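Local coordinates for Lin1909 protein (Listeria innocua, PDB 3FIJ) that is of unknown function but probably acts as a class I glutamine amidotransferase-like hydrolase of gamma-glutamyl compounds, and binds manganese, at residues K4-I9 with L61-L66; L65-G70 with I111-R116. One frame throughout, in Å; residues are numbered along the deposited sequence.

Contact 1 (K4-I9 with L61-L66); sequences KPVIGI and LVDGLL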
loop_
_atom_site.group_PDB
_atom_site.type_symbol
_atom_site.label_atom_id
_atom_site.label_comp_id
_atom_site.label_asym_id
_atom_site.label_seq_id
_atom_site.Cartn_x
_atom_site.Cartn_y
_atom_site.Cartn_z
ATOM N N LYS A 4 24.298 -20.721 32.880
ATOM C CA LYS A 4 24.393 -19.354 32.361
ATOM C C LYS A 4 23.685 -18.258 33.146
ATOM O O LYS A 4 22.648 -18.485 33.767
ATOM C CB LYS A 4 23.865 -19.286 30.932
ATOM C CG LYS A 4 24.292 -20.393 30.016
ATOM C CD LYS A 4 23.663 -20.150 28.663
ATOM C CE LYS A 4 23.929 -21.280 27.711
ATOM N NZ LYS A 4 23.322 -20.941 26.411
ATOM N N PRO A 5 24.236 -17.037 33.107
ATOM C CA PRO A 5 23.635 -15.905 33.810
ATOM C C PRO A 5 22.320 -15.561 33.095
ATOM O O PRO A 5 22.266 -15.554 31.860
ATOM C CB PRO A 5 24.668 -14.798 33.626
ATOM C CG PRO A 5 25.944 -15.537 33.430
ATOM C CD PRO A 5 25.539 -16.661 32.536
ATOM N N VAL A 6 21.268 -15.289 33.858
ATOM C CA VAL A 6 19.985 -14.934 33.266
ATOM C C VAL A 6 19.924 -13.424 33.059
ATOM O O VAL A 6 20.234 -12.656 33.966
ATOM C CB VAL A 6 18.803 -15.365 34.176
ATOM C CG1 VAL A 6 17.499 -14.821 33.628
ATOM C CG2 VAL A 6 18.728 -16.887 34.264
ATOM N N ILE A 7 19.543 -12.998 31.862
ATOM C CA ILE A 7 19.436 -11.574 31.561
ATOM C C ILE A 7 17.992 -11.193 31.225
ATOM O O ILE A 7 17.420 -11.659 30.234
ATOM C CB ILE A 7 20.344 -11.160 30.361
ATOM C CG1 ILE A 7 21.811 -11.481 30.662
ATOM C CG2 ILE A 7 20.190 -9.672 30.090
ATOM C CD1 ILE A 7 22.394 -10.700 31.837
ATOM N N GLY A 8 17.407 -10.346 32.062
ATOM C CA GLY A 8 16.051 -9.892 31.830
ATOM C C GLY A 8 16.108 -8.784 30.795
ATOM O O GLY A 8 16.749 -7.753 31.014
ATOM N N ILE A 9 15.466 -9.009 29.655
ATOM C CA ILE A 9 15.442 -8.018 28.592
ATOM C C ILE A 9 14.088 -7.341 28.590
ATOM O O ILE A 9 13.045 -7.992 28.552
ATOM C CB ILE A 9 15.657 -8.642 27.209
ATOM C CG1 ILE A 9 17.026 -9.322 27.149
ATOM C CG2 ILE A 9 15.498 -7.562 26.136
ATOM C CD1 ILE A 9 17.341 -9.946 25.795
ATOM N N LEU A 61 14.512 -13.131 39.550
ATOM C CA LEU A 61 14.923 -14.276 38.749
ATOM C C LEU A 61 15.945 -14.030 37.648
ATOM O O LEU A 61 16.247 -14.933 36.877
ATOM C CB LEU A 61 13.710 -15.046 38.193
ATOM C CG LEU A 61 12.563 -14.422 37.407
ATOM C CD1 LEU A 61 11.475 -13.964 38.344
ATOM C CD2 LEU A 61 13.102 -13.299 36.558
ATOM N N VAL A 62 16.498 -12.826 37.581
ATOM C CA VAL A 62 17.521 -12.542 36.576
ATOM C C VAL A 62 18.806 -12.128 37.284
ATOM O O VAL A 62 18.779 -11.737 38.455
ATOM C CB VAL A 62 17.102 -11.396 35.605
ATOM C CG1 VAL A 62 15.662 -11.591 35.154
ATOM C CG2 VAL A 62 17.294 -10.036 36.270
ATOM N N ASP A 63 19.928 -12.209 36.578
ATOM C CA ASP A 63 21.213 -11.821 37.154
ATOM C C ASP A 63 21.674 -10.480 36.606
ATOM O O ASP A 63 22.615 -9.884 37.127
ATOM C CB ASP A 63 22.271 -12.886 36.864
ATOM C CG ASP A 63 21.881 -14.246 37.415
ATOM O OD1 ASP A 63 21.724 -14.353 38.654
ATOM O OD2 ASP A 63 21.725 -15.198 36.610
ATOM N N GLY A 64 21.004 -10.013 35.553
ATOM C CA GLY A 64 21.353 -8.742 34.941
ATOM C C GLY A 64 20.152 -8.167 34.215
ATOM O O GLY A 64 19.283 -8.920 33.762
ATOM N N LEU A 65 20.105 -6.841 34.099
ATOM C CA LEU A 65 18.993 -6.144 33.443
ATOM C C LEU A 65 19.397 -5.359 32.184
ATOM O O LEU A 65 20.259 -4.478 32.238
ATOM C CB LEU A 65 18.337 -5.188 34.445
ATOM C CG LEU A 65 17.274 -4.215 33.928
ATOM C CD1 LEU A 65 16.051 -4.990 33.436
ATOM C CD2 LEU A 65 16.900 -3.250 35.039
ATOM N N LEU A 66 18.766 -5.681 31.057
ATOM C CA LEU A 66 19.041 -5.001 29.794
ATOM C C LEU A 66 17.819 -4.178 29.346
ATOM O O LEU A 66 16.765 -4.737 29.019
ATOM C CB LEU A 66 19.401 -6.031 28.713
ATOM C CG LEU A 66 19.625 -5.492 27.288
ATOM C CD1 LEU A 66 20.784 -4.499 27.272
ATOM C CD2 LEU A 66 19.922 -6.650 26.343
#
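D63 meets V6 through both its backbone and its side chain. The CB of D63 lies 3.5 Å from V6 O. Beyond it CG, anti to the carbonyl carbon (chi1 -59°), is set 3.8 Å from V6 N, and at the tip OD2 accepts that N-H at 2.8 Å, nearly straight and through the lone pair turned away from OD1. D63 N returns a bond to V6 O at 2.7 Å, with a weak second one from G64 N. An aspartate suits the place because its short chain stands in for a strand carbonyl just before strand 64-67 begins. From there strands 6-10 and 64-67 pair as parallel neighbours in the central sheet: G8 N bonds G64 O and L66 N bonds G8 O. The glycines suit a tight fit, for the CG1 of V62 lies 3.8 Å from G8 CA, and the CD1 of I7 lies 3.8 Å from G64 CA. On the face of I7 and I9, the CB of L66 touches I7 CG2 and its CD2 runs alongside I9 CG1; helix 31-40 packs on this face through I37. Accepting a backbone N-H through OD2 would favour the ionised carboxylate, whose charge would probably polarise the peptide of V6.

Contact 2 (L65-G70 with I111-R116); sequences LLLTGG and IFAICR
The CD1 of L66 approaches the F112 ring obliquely, 3.5 Å from F112 CD2, while the CG1 of I114 lies on one face of that ring, 4.0 Å above the plane and offset toward the rim. F112 and L66 run side by side, and F233 of helix 227-241 meets the ring edge-to-face. The other flat group, the R116 guanidinium, has T68 O at its edge, near its plane. A water donates to T68 O and accepts a weak bond from R116 NE. The R116 chain, extended from CG to NE, runs alongside the loop, with CD 3.7 Å from G69 C, and delivers the guanidinium to D94 and E97, which form salt bridges with NH2; NH1 bonds Q71 O. A long, charged arginine can thus tie the loop after one strand to the helix after the next. Beside it G70 has phi at 150°, where a CB would crowd R116 CD and the preceding carbonyl O.

Strands 64-67 and 111-114 are neighbouring parallel strands in the central sheet of the class I glutamine amidotransferase fold. F112 N bonds L65 O at 2.9 Å, L67 N bonds F112 O, and I114 N bonds L67 O. The opposite face of the sheet carries L65, L67, I111 and A113; the small A113 lets its CB approach L67 CB to 4.1 Å, beside helix 91-106. At the strand end C115, with phi at 50°, takes the N-cap position of helix 116-124, a turn consistent with the nucleophile elbow of this family. Its side chain touches H218, and C115, H218 and E220 probably form the catalytic triad. G69 CA lies 4.2 Å from C115 CB.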
loop_
_atom_site.group_PDB
_atom_site.type_symbol
_atom_site.label_atom_id
_atom_site.label_comp_id
_atom_site.label_asym_id
_atom_site.label_seq_id
_atom_site.Cartn_x
_atom_site.Cartn_y
_atom_site.Cartn_z
ATOM N N LEU A 65 20.105 -6.841 34.099
ATOM C CA LEU A 65 18.993 -6.144 33.443
ATOM C C LEU A 65 19.397 -5.359 32.184
ATOM O O LEU A 65 20.259 -4.478 32.238
ATOM C CB LEU A 65 18.337 -5.188 34.445
ATOM C CG LEU A 65 17.274 -4.215 33.928
ATOM C CD1 LEU A 65 16.051 -4.990 33.436
ATOM C CD2 LEU A 65 16.900 -3.250 35.039
ATOM N N LEU A 66 18.766 -5.681 31.057
ATOM C CA LEU A 66 19.041 -5.001 29.794
ATOM C C LEU A 66 17.819 -4.178 29.346
ATOM O O LEU A 66 16.765 -4.737 29.019
ATOM C CB LEU A 66 19.401 -6.031 28.713
ATOM C CG LEU A 66 19.625 -5.492 27.288
ATOM C CD1 LEU A 66 20.784 -4.499 27.272
ATOM C CD2 LEU A 66 19.922 -6.650 26.343
ATOM N N LEU A 67 17.954 -2.855 29.344
ATOM C CA LEU A 67 16.863 -1.975 28.927
ATOM C C LEU A 67 17.003 -1.665 27.442
ATOM O O LEU A 67 18.056 -1.207 26.983
ATOM C CB LEU A 67 16.877 -0.683 29.747
ATOM C CG LEU A 67 16.410 -0.852 31.196
ATOM C CD1 LEU A 67 16.707 0.392 32.015
ATOM C CD2 LEU A 67 14.912 -1.137 31.189
ATOM N N THR A 68 15.930 -1.914 26.698
ATOM C CA THR A 68 15.921 -1.722 25.258
ATOM C C THR A 68 15.346 -0.408 24.758
ATOM O O THR A 68 14.824 0.408 25.524
ATOM C CB THR A 68 15.141 -2.852 24.569
ATOM O OG1 THR A 68 13.766 -2.788 24.969
ATOM C CG2 THR A 68 15.713 -4.218 24.959
ATOM N N GLY A 69 15.446 -0.228 23.443
ATOM C CA GLY A 69 14.944 0.965 22.801
ATOM C C GLY A 69 13.432 0.950 22.801
ATOM O O GLY A 69 12.803 0.061 23.378
ATOM N N GLY A 70 12.844 1.940 22.149
ATOM C CA GLY A 70 11.404 2.022 22.095
ATOM C C GLY A 70 10.945 3.460 21.987
ATOM O O GLY A 70 11.655 4.325 21.475
ATOM N N ILE A 111 23.307 -3.319 35.191
ATOM C CA ILE A 111 22.298 -2.748 34.302
ATOM C C ILE A 111 22.951 -2.187 33.039
ATOM O O ILE A 111 23.896 -1.409 33.125
ATOM C CB ILE A 111 21.573 -1.565 34.991
ATOM C CG1 ILE A 111 20.922 -2.042 36.288
ATOM C CG2 ILE A 111 20.567 -0.906 34.022
ATOM C CD1 ILE A 111 20.374 -0.907 37.154
ATOM N N PHE A 112 22.444 -2.590 31.878
ATOM C CA PHE A 112 22.929 -2.101 30.590
ATOM C C PHE A 112 21.698 -1.504 29.893
ATOM O O PHE A 112 20.698 -2.191 29.659
ATOM C CB PHE A 112 23.551 -3.257 29.767
ATOM C CG PHE A 112 24.141 -2.831 28.428
ATOM C CD1 PHE A 112 24.685 -1.558 28.250
ATOM C CD2 PHE A 112 24.153 -3.713 27.350
ATOM C CE1 PHE A 112 25.234 -1.165 27.008
ATOM C CE2 PHE A 112 24.701 -3.329 26.111
ATOM C CZ PHE A 112 25.240 -2.049 25.944
ATOM N N ALA A 113 21.767 -0.214 29.586
ATOM C CA ALA A 113 20.654 0.471 28.941
ATOM C C ALA A 113 21.015 0.951 27.538
ATOM O O ALA A 113 22.099 1.489 27.309
ATOM C CB ALA A 113 20.216 1.647 29.795
ATOM N N ILE A 114 20.086 0.764 26.605
ATOM C CA ILE A 114 20.290 1.158 25.222
ATOM C C ILE A 114 19.229 2.145 24.708
ATOM O O ILE A 114 18.026 1.949 24.922
ATOM C CB ILE A 114 20.324 -0.107 24.313
ATOM C CG1 ILE A 114 21.638 -0.874 24.548
ATOM C CG2 ILE A 114 20.162 0.283 22.850
ATOM C CD1 ILE A 114 21.721 -2.230 23.843
ATOM N N CYS A 115 19.690 3.194 24.023
ATOM C CA CYS A 115 18.823 4.224 23.444
ATOM C C CYS A 115 17.839 4.729 24.494
ATOM O O CYS A 115 18.236 5.329 25.484
ATOM C CB CYS A 115 18.064 3.656 22.233
ATOM S SG CYS A 115 17.373 4.916 21.134
ATOM N N ARG A 116 16.556 4.495 24.265
ATOM C CA ARG A 116 15.511 4.883 25.206
ATOM C C ARG A 116 15.918 4.497 26.631
ATOM O O ARG A 116 15.772 5.281 27.579
ATOM C CB ARG A 116 14.218 4.164 24.833
ATOM C CG ARG A 116 13.228 4.062 25.964
ATOM C CD ARG A 116 12.215 2.964 25.700
ATOM N NE ARG A 116 11.539 2.618 26.940
ATOM C CZ ARG A 116 10.584 3.351 27.495
ATOM N NH1 ARG A 116 10.183 4.468 26.905
ATOM N NH2 ARG A 116 10.061 2.983 28.658
HETATM O O HOH W 1 14.130 1.241 27.938
#

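How the contacts relate
Contacts 1 and 2 lie on either side of strand 64-67, which pairs with strand 6-10 in contact 1 and with strand 111-114 in contact 2; their centres are about 13 Å apart. They share L65 and L66, and they also touch directly where the CG2 of I9 packs against the CG2 of T68 at 3.6 Å. Contact 1 sits farther out, about 15 Å from the centre of the chain, and lies away from the metal site. Contact 2 is central, about 4 Å from that centre, and leads into the probable active site: the side chain of C115 is about 4 Å from that of the manganese ligand H178 and about 8 Å from the manganese ion itself.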